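Local atomic coordinates of hypothetical protein (Ruminococcus gnavus, PDB entry 4QAN), a protein that is of unknown function but has a cystatin-like fold, belongs to the NTF2-like superfamily as a divergent member, and binds magnesium. Residues I311-E316 with Q324-Y329; T338-C343 with Q352-P357. All blocks are in the same frame, centred on the assembly; numbering follows the deposited sequence.

Contact 1 of 2, residues I311-E316 with Q324-Y329; sequences IPIETE and QYAGLY
Tyr325 lays its ring against Pro312 where two antiparallel strands, 311-314 and 324-329, run side by side, and its atoms can be followed outward one by one. CB stands 4.0 Å from Ile311 O. CG is held anti to the carbonyl carbon, beside the backbone N (chi1 -82°), which swings the ring back over the partner strand. CD2 then reaches 3.4 Å from Pro312 CA, CE2 comes 3.6 Å from Pro312 CB, and CZ lies a little farther from the same CB. The pyrrolidine and the phenol meet at a slant, an apolar contact on the sheet face that carries Pro312 and Tyr325.

The pair is a non-hydrogen-bonded one, as proline's missing N-H permits; the bonds lie at its neighbours. Ile311 and Ala326 form the hydrogen-bonded pair: Ile311 N donates to Ala326 O at 2.8 Å, nearly straight (172°) and in the carbonyl plane, and Ala326 N returns a bond to Ile311 O. Beyond Pro312, Ile313 N donates to Gln324 O at 2.9 Å. A water gives one proton to Ile313 O and the other to Gln324 O, bridging the strands where they begin to part.

On the other face, Ile313 sends CD1 under the Tyr325-Ala326 peptide, 3.7 Å from Tyr325 C and 4.2 Å from Ala326 CB. Thr315 CG2 crosses the end of Gln324 near NE2, while Gln324 OE1 is taken by Ala358 N.

The contact belongs to the hairpin of strands 305-314 and 322-331. Strand 383-384 continues the sheet beyond Pro312 and Glu314, strand 334-344 continues it beyond Tyr325, helix 221-234 packs on Tyr325 through Pro221 and Gln222, and helix 371-378 touches Ile311 and Leu328.

Contact 2 of 2, residues T338-C343 with Q352-P357; sequences TGYTLC and QSLSAP
Thr341 and Ser353 form an antiparallel hydrogen-bonded pair, and because Gln352 also faces Thr341 the backbone here makes a classic beta bulge. Two N-H groups converge on Thr341 O: Gln352 N at 2.7 Å, bent at the hydrogen (142°) but in the carbonyl plane, and Ser353 N at 3.1 Å, straighter. In return Thr341 N donates to Ser353 O at 3.0 Å.

After Ser353 the second segment leaves the strand and folds across the face that carries Thr341. The threonine hydroxyl follows it: OG1 sits beside the backbone N, anti to the carbonyl carbon (chi1 -62°), and donates to Ser355 O at 2.9 Å. It approaches from above that carbonyl's plane, 45° out of it. The same torsion turns CG2 toward Gln352, whose extended chain runs alongside Thr341 and brings OE1 near that methyl, with NE2 close to Cys343 CB. Ser353 OG and Ser355 OG are hydrogen-bonded to each other, linking Ser353 and Ser355 beside Thr341.

On the opposite face Tyr340 and Leu354 lie alongside each other and point the same way, with Leu354 CD2 3.5 Å from Tyr340 CE2 in an oblique approach to the ring. Gly339, without a side chain, lets its CA come 3.7 Å from Ala356 CB. A water accepts from Gly339 N and donates to Leu354 O, linking the two segments where no direct backbone bond is made.

The chemistry is thus divided by face: hydroxyls and carbonyls fix the chain's exit from strand 349-353 on the Thr341 side, whereas on the other the Tyr340 ring and Leu354 meet through carbon, the Tyr340 hydroxyl being bonded to that of Tyr329, and pack on Val225, Ile229 and Phe228 of helix 221-234.

In the fold
Contacts 1 and 2 follow one another along the chain and share one mixed sheet, their centres about 8 Å apart, because strands 322-331 and 334-344 are adjacent. Backbone bonds pair Tyr325 with Tyr340 and Gly327 with Thr338. The Tyr329 hydroxyl adds a probable side-chain link, with OH 2.6 Å from both Thr338 OG1 and Tyr340 OH. At the other end Gln324 of contact 1 packs on Ala356 and Pro357 of contact 2, its OE1 3.2 Å from Pro357 N. That end lies near Ser360, a magnesium-binding residue whose side chain is about 9 Å from that of Gln324 and about 7 Å from that of Pro357; no magnesium is bound to this chain in the model.

Contact 1 of 2, residues I311-E316 with Q324-Y329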
ATOM      1  N   ILE A 311      28.645  -2.963  -3.156  1.00 36.61           N
ATOM      2  CA  ILE A 311      29.670  -3.432  -4.090  1.00 36.42           C
ATOM      3  C   ILE A 311      29.165  -3.424  -5.522  1.00 36.76           C
ATOM      4  O   ILE A 311      28.130  -4.027  -5.804  1.00 38.58           O
ATOM      5  CB  ILE A 311      30.108  -4.869  -3.762  1.00 36.29           C
ATOM      6  CG1 ILE A 311      30.470  -4.987  -2.282  1.00 37.44           C
ATOM      7  CG2 ILE A 311      31.286  -5.260  -4.632  1.00 36.69           C
ATOM      8  CD1 ILE A 311      30.625  -6.411  -1.820  1.00 40.86           C
ATOM      9  N   PRO A 312      29.908  -2.781  -6.440  1.00 35.84           N
ATOM     10  CA  PRO A 312      29.424  -2.724  -7.808  1.00 36.87           C
ATOM     11  C   PRO A 312      29.423  -4.092  -8.463  1.00 41.07           C
ATOM     12  O   PRO A 312      30.371  -4.889  -8.293  1.00 42.16           O
ATOM     13  CB  PRO A 312      30.446  -1.811  -8.504  1.00 39.89           C
ATOM     14  CG  PRO A 312      31.708  -2.021  -7.728  1.00 39.22           C
ATOM     15  CD  PRO A 312      31.248  -2.179  -6.304  1.00 37.28           C
ATOM     16  N   ILE A 313      28.363  -4.367  -9.214  1.00 41.13           N
ATOM     17  CA  ILE A 313      28.308  -5.570 -10.030  1.00 40.89           C
ATOM     18  C   ILE A 313      28.746  -5.227 -11.450  1.00 42.97           C
ATOM     19  O   ILE A 313      28.237  -4.287 -12.057  1.00 45.19           O
ATOM     20  CB  ILE A 313      26.884  -6.151 -10.023  1.00 38.98           C
ATOM     21  CG1 ILE A 313      26.475  -6.508  -8.586  1.00 35.82           C
ATOM     22  CG2 ILE A 313      26.767  -7.361 -10.939  1.00 37.99           C
ATOM     23  CD1 ILE A 313      24.998  -6.820  -8.440  1.00 36.23           C
ATOM     24  N   GLU A 314      29.690  -5.987 -11.984  1.00 42.84           N
ATOM     25  CA  GLU A 314      30.103  -5.791 -13.351  1.00 46.98           C
ATOM     26  C   GLU A 314      29.221  -6.633 -14.275  1.00 46.59           C
ATOM     27  O   GLU A 314      29.237  -7.854 -14.192  1.00 47.37           O
ATOM     28  CB  GLU A 314      31.565  -6.169 -13.511  1.00 51.12           C
ATOM     29  CG  GLU A 314      32.079  -6.044 -14.938  1.00 54.72           C
ATOM     30  CD  GLU A 314      33.578  -6.186 -15.015  1.00 58.71           C
ATOM     31  OE1 GLU A 314      34.290  -5.464 -14.281  1.00 57.73           O
ATOM     32  OE2 GLU A 314      34.043  -7.020 -15.809  1.00 67.86           O
ATOM     33  N   THR A 315      28.440  -5.973 -15.133  1.00 45.06           N
ATOM     34  CA  THR A 315      27.606  -6.671 -16.115  1.00 46.19           C
ATOM     35  C   THR A 315      27.431  -5.887 -17.415  1.00 47.68           C
ATOM     36  O   THR A 315      27.320  -4.660 -17.402  1.00 44.81           O
ATOM     37  CB  THR A 315      26.204  -6.993 -15.584  1.00 43.83           C
ATOM     38  OG1 THR A 315      25.401  -7.490 -16.666  1.00 43.59           O
ATOM     39  CG2 THR A 315      25.535  -5.747 -14.998  1.00 39.94           C
ATOM     40  N   GLU A 316      27.452  -6.627 -18.528  1.00 51.89           N
ATOM     41  CA  GLU A 316      26.917  -6.184 -19.821  1.00 56.07           C
ATOM     42  C   GLU A 316      25.745  -5.191 -19.750  1.00 52.22           C
ATOM     43  O   GLU A 316      25.699  -4.245 -20.535  1.00 51.77           O
ATOM     44  CB  GLU A 316      26.405  -7.407 -20.587  1.00 60.81           C
ATOM     45  CG  GLU A 316      27.392  -7.995 -21.561  1.00 71.90           C
ATOM     46  CD  GLU A 316      27.655  -7.056 -22.714  1.00 83.16           C
ATOM     47  OE1 GLU A 316      28.527  -6.173 -22.561  1.00 92.30           O
ATOM     48  OE2 GLU A 316      26.996  -7.206 -23.770  1.00 88.23           O
ATOM     49  N   GLN A 324      23.957  -1.813 -11.512  1.00 34.96           N
ATOM     50  CA  GLN A 324      23.594  -2.794 -10.501  1.00 34.04           C
ATOM     51  C   GLN A 324      24.656  -2.892  -9.410  1.00 35.91           C
ATOM     52  O   GLN A 324      25.865  -2.898  -9.677  1.00 33.52           O
ATOM     53  CB  GLN A 324      23.377  -4.160 -11.132  1.00 33.66           C
ATOM     54  CG  GLN A 324      22.075  -4.266 -11.889  1.00 33.86           C
ATOM     55  CD  GLN A 324      21.933  -5.603 -12.586  1.00 35.79           C
ATOM     56  OE1 GLN A 324      21.886  -6.651 -11.945  1.00 37.19           O
ATOM     57  NE2 GLN A 324      21.856  -5.570 -13.901  1.00 35.95           N
ATOM     58  N   TYR A 325      24.177  -2.977  -8.177  1.00 34.12           N
ATOM     59  CA  TYR A 325      25.036  -3.000  -7.018  1.00 37.15           C
ATOM     60  C   TYR A 325      24.524  -4.074  -6.069  1.00 39.33           C
ATOM     61  O   TYR A 325      23.319  -4.317  -6.004  1.00 39.69           O
ATOM     62  CB  TYR A 325      25.025  -1.611  -6.339  1.00 34.41           C
ATOM     63  CG  TYR A 325      25.969  -0.618  -6.984  1.00 35.84           C
ATOM     64  CD1 TYR A 325      25.594   0.117  -8.115  1.00 33.80           C
ATOM     65  CD2 TYR A 325      27.256  -0.423  -6.468  1.00 36.06           C
ATOM     66  CE1 TYR A 325      26.472   1.008  -8.712  1.00 34.05           C
ATOM     67  CE2 TYR A 325      28.133   0.468  -7.058  1.00 38.47           C
ATOM     68  CZ  TYR A 325      27.740   1.178  -8.181  1.00 39.13           C
ATOM     69  OH  TYR A 325      28.633   2.063  -8.753  1.00 42.09           O
ATOM     70  N   ALA A 326      25.445  -4.697  -5.330  1.00 37.94           N
ATOM     71  CA  ALA A 326      25.100  -5.644  -4.273  1.00 34.50           C
ATOM     72  C   ALA A 326      25.276  -5.002  -2.918  1.00 34.09           C
ATOM     73  O   ALA A 326      26.246  -4.305  -2.680  1.00 36.96           O
ATOM     74  CB  ALA A 326      25.974  -6.884  -4.375  1.00 37.37           C
ATOM     75  N   GLY A 327      24.315  -5.222  -2.032  1.00 39.21           N
ATOM     76  CA  GLY A 327      24.413  -4.798  -0.636  1.00 36.31           C
ATOM     77  C   GLY A 327      24.842  -5.999   0.197  1.00 35.04           C
ATOM     78  O   GLY A 327      24.278  -7.087   0.054  1.00 34.57           O
ATOM     79  N   LEU A 328      25.865  -5.818   1.028  1.00 35.46           N
ATOM     80  CA  LEU A 328      26.289  -6.844   1.982  1.00 38.47           C
ATOM     81  C   LEU A 328      25.976  -6.327   3.381  1.00 39.00           C
ATOM     82  O   LEU A 328      26.339  -5.198   3.717  1.00 39.93           O
ATOM     83  CB  LEU A 328      27.781  -7.141   1.832  1.00 38.79           C
ATOM     84  CG  LEU A 328      28.402  -8.127   2.816  1.00 39.58           C
ATOM     85  CD1 LEU A 328      27.816  -9.509   2.602  1.00 40.97           C
ATOM     86  CD2 LEU A 328      29.920  -8.167   2.670  1.00 42.48           C
ATOM     87  N   TYR A 329      25.283  -7.142   4.181  1.00 36.11           N
ATOM     88  CA  TYR A 329      24.694  -6.676   5.433  1.00 35.73           C
ATOM     89  C   TYR A 329      25.083  -7.525   6.631  1.00 37.47           C
ATOM     90  O   TYR A 329      25.478  -8.674   6.490  1.00 35.48           O
ATOM     91  CB  TYR A 329      23.159  -6.713   5.369  1.00 35.50           C
ATOM     92  CG  TYR A 329      22.512  -5.988   4.208  1.00 33.80           C
ATOM     93  CD1 TYR A 329      22.484  -6.561   2.948  1.00 32.68           C
ATOM     94  CD2 TYR A 329      21.899  -4.754   4.382  1.00 35.32           C
ATOM     95  CE1 TYR A 329      21.894  -5.921   1.897  1.00 32.52           C
ATOM     96  CE2 TYR A 329      21.279  -4.105   3.330  1.00 34.26           C
ATOM     97  CZ  TYR A 329      21.287  -4.701   2.080  1.00 35.53           C
ATOM     98  OH  TYR A 329      20.695  -4.092   1.004  1.00 32.26           O
TER
HETATM   99  O   HOH W   1      27.829  -1.730 -11.146  1.00 36.19           O

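Contact 2 of 2, residues T338-C343 with Q352-P357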
ATOM      1  N   THR A 338      21.799  -8.516  -0.703  1.00 30.78           N
ATOM      2  CA  THR A 338      20.715  -8.147  -1.597  1.00 31.11           C
ATOM      3  C   THR A 338      21.242  -7.427  -2.819  1.00 29.58           C
ATOM      4  O   THR A 338      22.394  -7.028  -2.850  1.00 30.18           O
ATOM      5  CB  THR A 338      19.734  -7.193  -0.920  1.00 29.15           C
ATOM      6  OG1 THR A 338      20.338  -5.886  -0.813  1.00 31.83           O
ATOM      7  CG2 THR A 338      19.336  -7.740   0.444  1.00 28.76           C
ATOM      8  N   GLY A 339      20.363  -7.237  -3.794  1.00 29.43           N
ATOM      9  CA  GLY A 339      20.680  -6.549  -5.031  1.00 32.24           C
ATOM     10  C   GLY A 339      19.915  -5.259  -5.232  1.00 30.71           C
ATOM     11  O   GLY A 339      18.754  -5.141  -4.835  1.00 33.52           O
ATOM     12  N   TYR A 340      20.583  -4.292  -5.853  1.00 31.35           N
ATOM     13  CA  TYR A 340      19.988  -3.007  -6.212  1.00 31.44           C
ATOM     14  C   TYR A 340      20.238  -2.714  -7.673  1.00 31.81           C
ATOM     15  O   TYR A 340      21.239  -3.142  -8.244  1.00 31.01           O
ATOM     16  CB  TYR A 340      20.614  -1.871  -5.407  1.00 31.10           C
ATOM     17  CG  TYR A 340      20.320  -1.887  -3.935  1.00 27.69           C
ATOM     18  CD1 TYR A 340      21.076  -2.666  -3.066  1.00 27.76           C
ATOM     19  CD2 TYR A 340      19.307  -1.110  -3.412  1.00 26.90           C
ATOM     20  CE1 TYR A 340      20.820  -2.677  -1.715  1.00 27.46           C
ATOM     21  CE2 TYR A 340      19.036  -1.114  -2.068  1.00 27.69           C
ATOM     22  CZ  TYR A 340      19.808  -1.892  -1.218  1.00 28.07           C
ATOM     23  OH  TYR A 340      19.529  -1.890   0.115  1.00 29.23           O
ATOM     24  N   THR A 341      19.306  -1.994  -8.281  1.00 31.99           N
ATOM     25  CA  THR A 341      19.513  -1.430  -9.610  1.00 29.14           C
ATOM     26  C   THR A 341      19.296   0.049  -9.386  1.00 29.80           C
ATOM     27  O   THR A 341      18.256   0.444  -8.856  1.00 29.30           O
ATOM     28  CB  THR A 341      18.531  -1.985 -10.668  1.00 29.01           C
ATOM     29  OG1 THR A 341      18.709  -3.395 -10.815  1.00 29.56           O
ATOM     30  CG2 THR A 341      18.756  -1.327 -12.012  1.00 31.02           C
ATOM     31  N   LEU A 342      20.290   0.858  -9.747  1.00 30.71           N
ATOM     32  CA  LEU A 342      20.263   2.301  -9.496  1.00 30.57           C
ATOM     33  C   LEU A 342      20.281   3.088 -10.790  1.00 30.42           C
ATOM     34  O   LEU A 342      20.905   2.651 -11.777  1.00 29.87           O
ATOM     35  CB  LEU A 342      21.466   2.691  -8.650  1.00 31.85           C
ATOM     36  CG  LEU A 342      21.471   1.960  -7.300  1.00 34.50           C
ATOM     37  CD1 LEU A 342      22.870   1.480  -6.970  1.00 35.77           C
ATOM     38  CD2 LEU A 342      20.914   2.860  -6.212  1.00 38.77           C
ATOM     39  N   CYS A 343      19.594   4.236 -10.783  1.00 31.26           N
ATOM     40  CA  CYS A 343      19.504   5.107 -11.950  1.00 36.09           C
ATOM     41  C   CYS A 343      19.946   6.541 -11.628  1.00 39.39           C
ATOM     42  O   CYS A 343      19.634   7.097 -10.566  1.00 37.34           O
ATOM     43  CB  CYS A 343      18.092   5.107 -12.548  1.00 38.10           C
ATOM     44  SG  CYS A 343      16.809   5.649 -11.393  1.00 46.51           S
ATOM     45  N   GLN A 352      16.343   2.311  -8.541  1.00 30.97           N
ATOM     46  CA  GLN A 352      15.316   1.902  -9.521  1.00 31.83           C
ATOM     47  C   GLN A 352      14.547   0.679  -9.030  1.00 30.02           C
ATOM     48  O   GLN A 352      13.322   0.672  -9.057  1.00 34.52           O
ATOM     49  CB  GLN A 352      15.928   1.636 -10.879  1.00 32.57           C
ATOM     50  CG  GLN A 352      14.932   1.178 -11.935  1.00 36.88           C
ATOM     51  CD  GLN A 352      15.551   1.146 -13.316  1.00 38.87           C
ATOM     52  OE1 GLN A 352      15.749   0.085 -13.886  1.00 41.73           O
ATOM     53  NE2 GLN A 352      15.873   2.314 -13.853  1.00 44.14           N
ATOM     54  N   SER A 353      15.259  -0.312  -8.507  1.00 27.30           N
ATOM     55  CA  SER A 353      14.623  -1.481  -7.895  1.00 26.94           C
ATOM     56  C   SER A 353      15.519  -2.167  -6.872  1.00 25.54           C
ATOM     57  O   SER A 353      16.726  -1.962  -6.835  1.00 26.48           O
ATOM     58  CB  SER A 353      14.187  -2.502  -8.967  1.00 27.15           C
ATOM     59  OG  SER A 353      15.313  -3.184  -9.474  1.00 28.54           O
ATOM     60  N   LEU A 354      14.893  -2.980  -6.038  1.00 26.39           N
ATOM     61  CA  LEU A 354      15.579  -3.775  -5.052  1.00 26.59           C
ATOM     62  C   LEU A 354      15.920  -5.151  -5.646  1.00 27.64           C
ATOM     63  O   LEU A 354      15.786  -6.180  -4.986  1.00 29.43           O
ATOM     64  CB  LEU A 354      14.718  -3.885  -3.782  1.00 25.08           C
ATOM     65  CG  LEU A 354      14.400  -2.535  -3.122  1.00 28.43           C
ATOM     66  CD1 LEU A 354      13.477  -2.664  -1.906  1.00 28.29           C
ATOM     67  CD2 LEU A 354      15.673  -1.782  -2.753  1.00 27.25           C
ATOM     68  N   SER A 355      16.394  -5.147  -6.893  1.00 27.91           N
ATOM     69  CA  SER A 355      16.810  -6.364  -7.577  1.00 29.42           C
ATOM     70  C   SER A 355      18.156  -6.151  -8.239  1.00 29.33           C
ATOM     71  O   SER A 355      18.588  -5.028  -8.474  1.00 32.06           O
ATOM     72  CB  SER A 355      15.795  -6.735  -8.657  1.00 29.71           C
ATOM     73  OG  SER A 355      15.826  -5.784  -9.706  1.00 28.00           O
ATOM     74  N   ALA A 356      18.807  -7.252  -8.555  1.00 32.82           N
ATOM     75  CA  ALA A 356      19.974  -7.242  -9.417  1.00 32.28           C
ATOM     76  C   ALA A 356      19.936  -8.491 -10.291  1.00 34.22           C
ATOM     77  O   ALA A 356      20.505  -9.528  -9.933  1.00 33.95           O
ATOM     78  CB  ALA A 356      21.245  -7.195  -8.597  1.00 32.47           C
ATOM     79  N   PRO A 357      19.280  -8.385 -11.460  1.00 35.70           N
ATOM     80  CA  PRO A 357      19.127  -9.516 -12.354  1.00 36.49           C
ATOM     81  C   PRO A 357      20.464 -10.170 -12.690  1.00 37.86           C
ATOM     82  O   PRO A 357      20.530 -11.387 -12.877  1.00 36.53           O
ATOM     83  CB  PRO A 357      18.532  -8.898 -13.612  1.00 37.17           C
ATOM     84  CG  PRO A 357      17.867  -7.665 -13.163  1.00 37.33           C
ATOM     85  CD  PRO A 357      18.612  -7.175 -11.973  1.00 35.58           C
TER
HETATM   86  O   HOH W   2      17.450  -8.197  -3.929  1.00 29.76           O